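PDB 5AQ1: glucose-6-phosphate dehydrogenase from Trypanosoma cruzi, which catalyses the NADP+-dependent oxidation of glucose 6-phosphate to 6-phosphogluconolactone, the first step of the pentose phosphate pathway, yielding NADPH. Local coordinates for residues R303-A308 with W467-P472; L315-A320 with K337-P342. All blocks are in the same frame, centred on the assembly; numbering follows the deposited sequence.

How the contacts relate
Both contacts belong to the C-terminal domain built round a large, mostly antiparallel sheet, and they illustrate how chain outside the strands is fixed to a neighbouring helix or strand. Contact 1 ties the loop leading into strand 313-319 to helix 460-479; contact 2 lies within the long chain loop so closed, joining that strand to the segment leading into strand 344-349. Their centres are 23 Å apart and their nearest atoms about 9 Å apart, without touching. Strand 344-349 links them, since Leu347 and Leu349 meet Tyr470 of contact 1 and Phe344 makes a backbone hydrogen bond with Gly316 of contact 2. The side chain of Cys341 lies about 11 Å from bound glucose 6-phosphate.

Contact 1 of 2, residues R303-A308 with W467-P472; sequences RQVVPA and WRIYTP
Pro307 and Ala308 run close beside one turn of helix 460-479, with the CA atoms of Pro307 and Ile469 4.1 Å apart and those of Ala308 and Tyr470 at 5.7 Å. This is helix-to-loop packing in the C-terminal domain of glucose-6-phosphate dehydrogenase: the irregular segment 303-308 connects helix 291-302 to strand 313-319 of the large sheet. Ala308 N gives a hydrogen bond of 2.9 Å to Ile469 O, the N-H bent to 141° at the hydrogen and the donor tilted from the carbonyl plane. A water donates both to that same oxygen and to Ala308 O, so Ile469 O takes two bonds here and the loop is joined to the helix twice at one point.

Ile469 carries the larger share of the burial. Its chi1 (-68°) sends CG1 to the Val305 side and the extended chi2 continues it, so that Ile469 CD1 lies 3.8 Å from Val305 CB; the two side chains cross at about a right angle, and Val305 CG1 also packs against both CG1 and CD1 of the isoleucine. The other branch, CG2, turns to the aromatic neighbour and sits over the centre of one face of the Tyr470 ring. Ala308 CB approaches that ring obliquely. Beyond it, the tyrosine packs on Leu347 and Leu349 of strand 344-349 and on helix 264-282, where its OH is hydrogen-bonded to Thr275 OG1, so the aromatic side chain joins helix, helix and sheet.

On the more exposed side the helix is kinked at Pro472, whose nitrogen has no bond to the preceding turn. There the Pro307 ring packs by the helix, Pro307 CB lying 3.9 Å from Arg468 O and 4.5 Å from Pro472 CG.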
ATOM      1  N   ARG B 303      13.932 -17.276  12.454  1.00 42.19           N
ATOM      2  CA  ARG B 303      14.521 -16.666  13.650  1.00 44.35           C
ATOM      3  C   ARG B 303      13.669 -15.519  14.218  1.00 41.02           C
ATOM      4  O   ARG B 303      13.900 -15.074  15.342  1.00 40.28           O
ATOM      5  CB  ARG B 303      15.953 -16.195  13.368  1.00 50.68           C
ATOM      6  CG  ARG B 303      16.939 -17.344  13.205  1.00 58.40           C
ATOM      7  CD  ARG B 303      18.355 -16.871  12.910  1.00 69.70           C
ATOM      8  NE  ARG B 303      18.996 -16.232  14.068  1.00 89.18           N
ATOM      9  CZ  ARG B 303      19.292 -14.932  14.186  1.00 97.53           C
ATOM     10  NH1 ARG B 303      19.019 -14.058  13.217  1.00103.74           N
ATOM     11  NH2 ARG B 303      19.879 -14.493  15.298  1.00 99.04           N
ATOM     12  N   GLN B 304      12.691 -15.050  13.443  1.00 37.86           N
ATOM     13  CA  GLN B 304      11.757 -14.010  13.880  1.00 35.90           C
ATOM     14  C   GLN B 304      10.421 -14.563  14.381  1.00 33.59           C
ATOM     15  O   GLN B 304       9.558 -13.799  14.797  1.00 32.23           O
ATOM     16  CB  GLN B 304      11.502 -13.042  12.729  1.00 36.20           C
ATOM     17  CG  GLN B 304      12.756 -12.322  12.264  1.00 37.66           C
ATOM     18  CD  GLN B 304      12.530 -11.485  11.027  1.00 39.54           C
ATOM     19  OE1 GLN B 304      11.419 -11.405  10.507  1.00 43.14           O
ATOM     20  NE2 GLN B 304      13.588 -10.859  10.544  1.00 42.15           N
ATOM     21  N   VAL B 305      10.241 -15.881  14.325  1.00 32.44           N
ATOM     22  CA  VAL B 305       9.025 -16.509  14.837  1.00 32.18           C
ATOM     23  C   VAL B 305       9.104 -16.578  16.357  1.00 33.71           C
ATOM     24  O   VAL B 305      10.110 -17.017  16.908  1.00 35.14           O
ATOM     25  CB  VAL B 305       8.828 -17.925  14.267  1.00 31.27           C
ATOM     26  CG1 VAL B 305       7.609 -18.594  14.888  1.00 31.50           C
ATOM     27  CG2 VAL B 305       8.686 -17.877  12.751  1.00 30.84           C
ATOM     28  N   VAL B 306       8.041 -16.148  17.028  1.00 34.12           N
ATOM     29  CA  VAL B 306       7.977 -16.207  18.484  1.00 35.09           C
ATOM     30  C   VAL B 306       7.754 -17.665  18.897  1.00 35.92           C
ATOM     31  O   VAL B 306       6.840 -18.317  18.380  1.00 38.35           O
ATOM     32  CB  VAL B 306       6.837 -15.327  19.039  1.00 35.17           C
ATOM     33  CG1 VAL B 306       6.720 -15.481  20.550  1.00 35.50           C
ATOM     34  CG2 VAL B 306       7.061 -13.868  18.663  1.00 35.19           C
ATOM     35  N   PRO B 307       8.575 -18.182  19.828  1.00 36.55           N
ATOM     36  CA  PRO B 307       8.413 -19.584  20.222  1.00 37.03           C
ATOM     37  C   PRO B 307       7.006 -19.910  20.715  1.00 36.55           C
ATOM     38  O   PRO B 307       6.403 -19.115  21.435  1.00 37.81           O
ATOM     39  CB  PRO B 307       9.428 -19.753  21.359  1.00 38.23           C
ATOM     40  CG  PRO B 307      10.455 -18.703  21.116  1.00 38.17           C
ATOM     41  CD  PRO B 307       9.707 -17.543  20.526  1.00 37.79           C
ATOM     42  N   ALA B 308       6.494 -21.070  20.319  1.00 36.43           N
ATOM     43  CA  ALA B 308       5.180 -21.523  20.753  1.00 36.75           C
ATOM     44  C   ALA B 308       5.148 -21.661  22.264  1.00 38.53           C
ATOM     45  O   ALA B 308       6.178 -21.910  22.893  1.00 38.24           O
ATOM     46  CB  ALA B 308       4.838 -22.853  20.096  1.00 36.45           C
ATOM     47  N   TRP B 467      13.893 -25.853  15.653  1.00 35.90           N
ATOM     48  CA  TRP B 467      13.843 -26.450  16.990  1.00 36.36           C
ATOM     49  C   TRP B 467      13.613 -25.418  18.092  1.00 37.61           C
ATOM     50  O   TRP B 467      12.954 -25.709  19.090  1.00 38.58           O
ATOM     51  CB  TRP B 467      15.112 -27.253  17.291  1.00 35.75           C
ATOM     52  CG  TRP B 467      15.089 -28.636  16.715  1.00 35.72           C
ATOM     53  CD1 TRP B 467      15.967 -29.167  15.818  1.00 34.94           C
ATOM     54  CD2 TRP B 467      14.129 -29.664  16.991  1.00 35.46           C
ATOM     55  NE1 TRP B 467      15.619 -30.460  15.519  1.00 34.93           N
ATOM     56  CE2 TRP B 467      14.494 -30.791  16.227  1.00 35.13           C
ATOM     57  CE3 TRP B 467      12.995 -29.739  17.810  1.00 35.93           C
ATOM     58  CZ2 TRP B 467      13.768 -31.981  16.255  1.00 35.51           C
ATOM     59  CZ3 TRP B 467      12.276 -30.920  17.840  1.00 36.37           C
ATOM     60  CH2 TRP B 467      12.666 -32.028  17.066  1.00 36.70           C
ATOM     61  N   ARG B 468      14.152 -24.218  17.911  1.00 38.11           N
ATOM     62  CA  ARG B 468      14.006 -23.159  18.906  1.00 41.39           C
ATOM     63  C   ARG B 468      12.560 -22.679  19.038  1.00 40.45           C
ATOM     64  O   ARG B 468      12.147 -22.221  20.101  1.00 40.48           O
ATOM     65  CB  ARG B 468      14.947 -21.993  18.589  1.00 43.67           C
ATOM     66  CG  ARG B 468      16.388 -22.306  18.958  1.00 46.60           C
ATOM     67  CD  ARG B 468      17.370 -21.272  18.441  1.00 48.96           C
ATOM     68  NE  ARG B 468      18.744 -21.701  18.703  1.00 53.72           N
ATOM     69  CZ  ARG B 468      19.444 -21.402  19.797  1.00 56.40           C
ATOM     70  NH1 ARG B 468      18.939 -20.631  20.757  1.00 57.57           N
ATOM     71  NH2 ARG B 468      20.678 -21.871  19.918  1.00 59.36           N
ATOM     72  N   ILE B 469      11.791 -22.807  17.962  1.00 38.77           N
ATOM     73  CA  ILE B 469      10.386 -22.428  17.980  1.00 37.52           C
ATOM     74  C   ILE B 469       9.571 -23.314  18.924  1.00 36.98           C
ATOM     75  O   ILE B 469       8.714 -22.811  19.663  1.00 36.05           O
ATOM     76  CB  ILE B 469       9.783 -22.469  16.557  1.00 36.60           C
ATOM     77  CG1 ILE B 469      10.402 -21.355  15.705  1.00 37.08           C
ATOM     78  CG2 ILE B 469       8.266 -22.322  16.598  1.00 35.71           C
ATOM     79  CD1 ILE B 469      10.200 -21.519  14.213  1.00 37.40           C
ATOM     80  N   TYR B 470       9.850 -24.620  18.909  1.00 35.08           N
ATOM     81  CA  TYR B 470       8.991 -25.602  19.578  1.00 35.01           C
ATOM     82  C   TYR B 470       9.569 -26.234  20.843  1.00 35.23           C
ATOM     83  O   TYR B 470       8.821 -26.830  21.616  1.00 35.31           O
ATOM     84  CB  TYR B 470       8.602 -26.711  18.595  1.00 34.52           C
ATOM     85  CG  TYR B 470       8.000 -26.178  17.323  1.00 33.58           C
ATOM     86  CD1 TYR B 470       6.685 -25.740  17.284  1.00 34.34           C
ATOM     87  CD2 TYR B 470       8.751 -26.099  16.162  1.00 33.74           C
ATOM     88  CE1 TYR B 470       6.132 -25.237  16.115  1.00 34.30           C
ATOM     89  CE2 TYR B 470       8.213 -25.596  14.991  1.00 33.19           C
ATOM     90  CZ  TYR B 470       6.902 -25.165  14.970  1.00 33.04           C
ATOM     91  OH  TYR B 470       6.356 -24.659  13.815  1.00 31.39           O
ATOM     92  N   THR B 471      10.875 -26.102  21.065  1.00 35.44           N
ATOM     93  CA  THR B 471      11.534 -26.799  22.174  1.00 36.46           C
ATOM     94  C   THR B 471      10.967 -26.444  23.553  1.00 37.33           C
ATOM     95  O   THR B 471      10.675 -27.349  24.332  1.00 38.45           O
ATOM     96  CB  THR B 471      13.068 -26.616  22.140  1.00 36.80           C
ATOM     97  OG1 THR B 471      13.602 -27.349  21.032  1.00 36.72           O
ATOM     98  CG2 THR B 471      13.722 -27.124  23.424  1.00 38.10           C
ATOM     99  N   PRO B 472      10.812 -25.139  23.866  1.00 37.41           N
ATOM    100  CA  PRO B 472      10.187 -24.780  25.147  1.00 38.63           C
ATOM    101  C   PRO B 472       8.834 -25.456  25.378  1.00 38.98           C
ATOM    102  O   PRO B 472       8.574 -25.934  26.484  1.00 39.74           O
ATOM    103  CB  PRO B 472      10.017 -23.263  25.046  1.00 37.95           C
ATOM    104  CG  PRO B 472      11.109 -22.827  24.141  1.00 37.23           C
ATOM    105  CD  PRO B 472      11.340 -23.952  23.167  1.00 36.79           C
TER
HETATM  106  O   HOH W   1       8.143 -23.767  22.238  1.00 23.63           O

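Contact 2 of 2, residues L315-A320 with K337-P342; sequences LGQYTA and KGSHCP
Gln317 reaches across to Ser339 and Cys341 with a nearly straight side chain, CG anti to the backbone N (chi1 -174°) and CD continuing the extended line (chi2 -171°). The extended chain carries the amide across, and the twist about CG-CD (chi3 74°) turns NE2 between two main-chain oxygens. Gln317 NE2 donates to Ser339 O at 3.0 Å and to Cys341 O at 3.1 Å, so both carbonyls are held by a single group. The two bonds differ in approach: the donor stands well above the Ser339 carbonyl plane but is tilted much less from that of Cys341. Farther back, the CB-CG part of Gln317 lies along the Cys341 carbonyl.

The segment gripped in this way forms an ST turn, with Cys341 N donating to Ser339 OG at 3.1 Å; that hydroxyl is also hydrogen-bonded to Asp261. In the fold, the turn lies just ahead of strand 344-349, next to its antiparallel sheet neighbour 313-319, and Gly316 makes a backbone hydrogen bond with Phe344. Towards the sheet the Leu315 side chain runs alongside the Pro342 ring in the same direction, Leu315 CG 3.9 Å from Pro342 CB, and beside them Pro342 CA makes a CA-H...O contact of 3.3 Å with Gly316 O.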
ATOM      1  N   LEU B 315      -3.793 -29.537  22.510  1.00 42.19           N
ATOM      2  CA  LEU B 315      -3.241 -30.856  22.229  1.00 42.06           C
ATOM      3  C   LEU B 315      -4.327 -31.916  22.290  1.00 42.77           C
ATOM      4  O   LEU B 315      -5.316 -31.765  23.013  1.00 43.52           O
ATOM      5  CB  LEU B 315      -2.143 -31.194  23.242  1.00 42.81           C
ATOM      6  CG  LEU B 315      -0.697 -30.867  22.862  1.00 42.43           C
ATOM      7  CD1 LEU B 315      -0.570 -29.585  22.058  1.00 41.22           C
ATOM      8  CD2 LEU B 315       0.148 -30.797  24.123  1.00 44.04           C
ATOM      9  N   GLY B 316      -4.124 -32.994  21.539  1.00 41.99           N
ATOM     10  CA  GLY B 316      -5.061 -34.107  21.517  1.00 42.13           C
ATOM     11  C   GLY B 316      -4.384 -35.458  21.378  1.00 42.20           C
ATOM     12  O   GLY B 316      -3.290 -35.567  20.826  1.00 39.70           O
ATOM     13  N   GLN B 317      -5.058 -36.486  21.884  1.00 44.69           N
ATOM     14  CA  GLN B 317      -4.601 -37.875  21.799  1.00 45.94           C
ATOM     15  C   GLN B 317      -5.816 -38.738  21.479  1.00 46.36           C
ATOM     16  O   GLN B 317      -6.784 -38.744  22.244  1.00 46.20           O
ATOM     17  CB  GLN B 317      -3.980 -38.296  23.133  1.00 47.45           C
ATOM     18  CG  GLN B 317      -3.335 -39.669  23.145  1.00 48.25           C
ATOM     19  CD  GLN B 317      -2.951 -40.100  24.546  1.00 49.90           C
ATOM     20  OE1 GLN B 317      -3.811 -40.462  25.348  1.00 51.02           O
ATOM     21  NE2 GLN B 317      -1.657 -40.060  24.853  1.00 50.47           N
ATOM     22  N   TYR B 318      -5.780 -39.459  20.359  1.00 46.22           N
ATOM     23  CA  TYR B 318      -6.988 -40.136  19.872  1.00 47.17           C
ATOM     24  C   TYR B 318      -7.380 -41.358  20.705  1.00 49.36           C
ATOM     25  O   TYR B 318      -6.526 -42.094  21.200  1.00 48.85           O
ATOM     26  CB  TYR B 318      -6.898 -40.486  18.372  1.00 45.99           C
ATOM     27  CG  TYR B 318      -6.002 -41.651  17.992  1.00 45.86           C
ATOM     28  CD1 TYR B 318      -6.486 -42.956  17.973  1.00 47.03           C
ATOM     29  CD2 TYR B 318      -4.682 -41.438  17.601  1.00 44.64           C
ATOM     30  CE1 TYR B 318      -5.673 -44.018  17.607  1.00 47.46           C
ATOM     31  CE2 TYR B 318      -3.864 -42.489  17.232  1.00 44.90           C
ATOM     32  CZ  TYR B 318      -4.363 -43.777  17.238  1.00 46.69           C
ATOM     33  OH  TYR B 318      -3.550 -44.822  16.875  1.00 47.12           O
ATOM     34  N   THR B 319      -8.688 -41.530  20.868  1.00 51.51           N
ATOM     35  CA  THR B 319      -9.270 -42.684  21.532  1.00 53.95           C
ATOM     36  C   THR B 319      -9.957 -43.546  20.477  1.00 55.88           C
ATOM     37  O   THR B 319      -9.993 -43.180  19.299  1.00 54.73           O
ATOM     38  CB  THR B 319     -10.303 -42.254  22.590  1.00 54.62           C
ATOM     39  OG1 THR B 319     -11.331 -41.469  21.971  1.00 53.71           O
ATOM     40  CG2 THR B 319      -9.637 -41.442  23.691  1.00 54.25           C
ATOM     41  N   ALA B 320     -10.502 -44.682  20.906  1.00 60.24           N
ATOM     42  CA  ALA B 320     -11.191 -45.615  20.008  1.00 61.65           C
ATOM     43  C   ALA B 320     -12.305 -44.936  19.207  1.00 62.20           C
ATOM     44  O   ALA B 320     -13.010 -44.061  19.719  1.00 61.25           O
ATOM     45  CB  ALA B 320     -11.754 -46.788  20.799  1.00 62.52           C
ATOM     46  N   LYS B 337       0.958 -46.499  29.783  1.00 71.62           N
ATOM     47  CA  LYS B 337      -0.460 -46.293  30.056  1.00 74.43           C
ATOM     48  C   LYS B 337      -0.824 -44.838  30.362  1.00 73.44           C
ATOM     49  O   LYS B 337      -1.954 -44.417  30.092  1.00 74.55           O
ATOM     50  CB  LYS B 337      -0.911 -47.209  31.197  1.00 78.85           C
ATOM     51  CG  LYS B 337      -2.147 -48.019  30.859  1.00 79.98           C
ATOM     52  CD  LYS B 337      -2.254 -49.243  31.741  1.00 81.22           C
ATOM     53  CE  LYS B 337      -3.320 -50.179  31.216  1.00 82.46           C
ATOM     54  NZ  LYS B 337      -3.791 -51.074  32.297  1.00 85.02           N
ATOM     55  N   GLY B 338       0.123 -44.076  30.910  1.00 71.27           N
ATOM     56  CA  GLY B 338      -0.109 -42.667  31.238  1.00 69.24           C
ATOM     57  C   GLY B 338       0.594 -41.708  30.294  1.00 66.30           C
ATOM     58  O   GLY B 338       1.103 -40.670  30.724  1.00 66.22           O
ATOM     59  N   SER B 339       0.608 -42.045  29.007  1.00 63.24           N
ATOM     60  CA  SER B 339       1.335 -41.266  28.012  1.00 60.28           C
ATOM     61  C   SER B 339       0.663 -39.920  27.758  1.00 59.27           C
ATOM     62  O   SER B 339      -0.559 -39.855  27.614  1.00 56.40           O
ATOM     63  CB  SER B 339       1.430 -42.046  26.699  1.00 59.44           C
ATOM     64  OG  SER B 339       2.126 -41.306  25.713  1.00 56.69           O
ATOM     65  N   HIS B 340       1.471 -38.858  27.703  1.00 60.40           N
ATOM     66  CA  HIS B 340       0.995 -37.525  27.312  1.00 61.34           C
ATOM     67  C   HIS B 340       1.151 -37.319  25.808  1.00 56.85           C
ATOM     68  O   HIS B 340       0.875 -36.230  25.307  1.00 56.01           O
ATOM     69  CB  HIS B 340       1.785 -36.387  27.989  1.00 66.16           C
ATOM     70  CG  HIS B 340       2.160 -36.639  29.417  1.00 72.57           C
ATOM     71  ND1 HIS B 340       1.240 -36.639  30.444  1.00 76.75           N
ATOM     72  CD2 HIS B 340       3.367 -36.853  29.992  1.00 74.72           C
ATOM     73  CE1 HIS B 340       1.862 -36.868  31.588  1.00 79.19           C
ATOM     74  NE2 HIS B 340       3.153 -37.002  31.341  1.00 78.37           N
ATOM     75  N   CYS B 341       1.619 -38.338  25.089  1.00 53.55           N
ATOM     76  CA  CYS B 341       1.993 -38.150  23.695  1.00 50.08           C
ATOM     77  C   CYS B 341       0.818 -37.640  22.868  1.00 48.42           C
ATOM     78  O   CYS B 341      -0.217 -38.305  22.772  1.00 48.31           O
ATOM     79  CB  CYS B 341       2.529 -39.438  23.082  1.00 49.83           C
ATOM     80  SG  CYS B 341       3.157 -39.187  21.411  1.00 47.27           S
ATOM     81  N   PRO B 342       0.973 -36.451  22.272  1.00 45.54           N
ATOM     82  CA  PRO B 342      -0.096 -35.904  21.459  1.00 43.84           C
ATOM     83  C   PRO B 342      -0.093 -36.471  20.042  1.00 42.33           C
ATOM     84  O   PRO B 342       0.953 -36.515  19.387  1.00 39.76           O
ATOM     85  CB  PRO B 342       0.223 -34.411  21.438  1.00 43.46           C
ATOM     86  CG  PRO B 342       1.709 -34.353  21.526  1.00 43.29           C
ATOM     87  CD  PRO B 342       2.140 -35.548  22.332  1.00 44.76           C
TER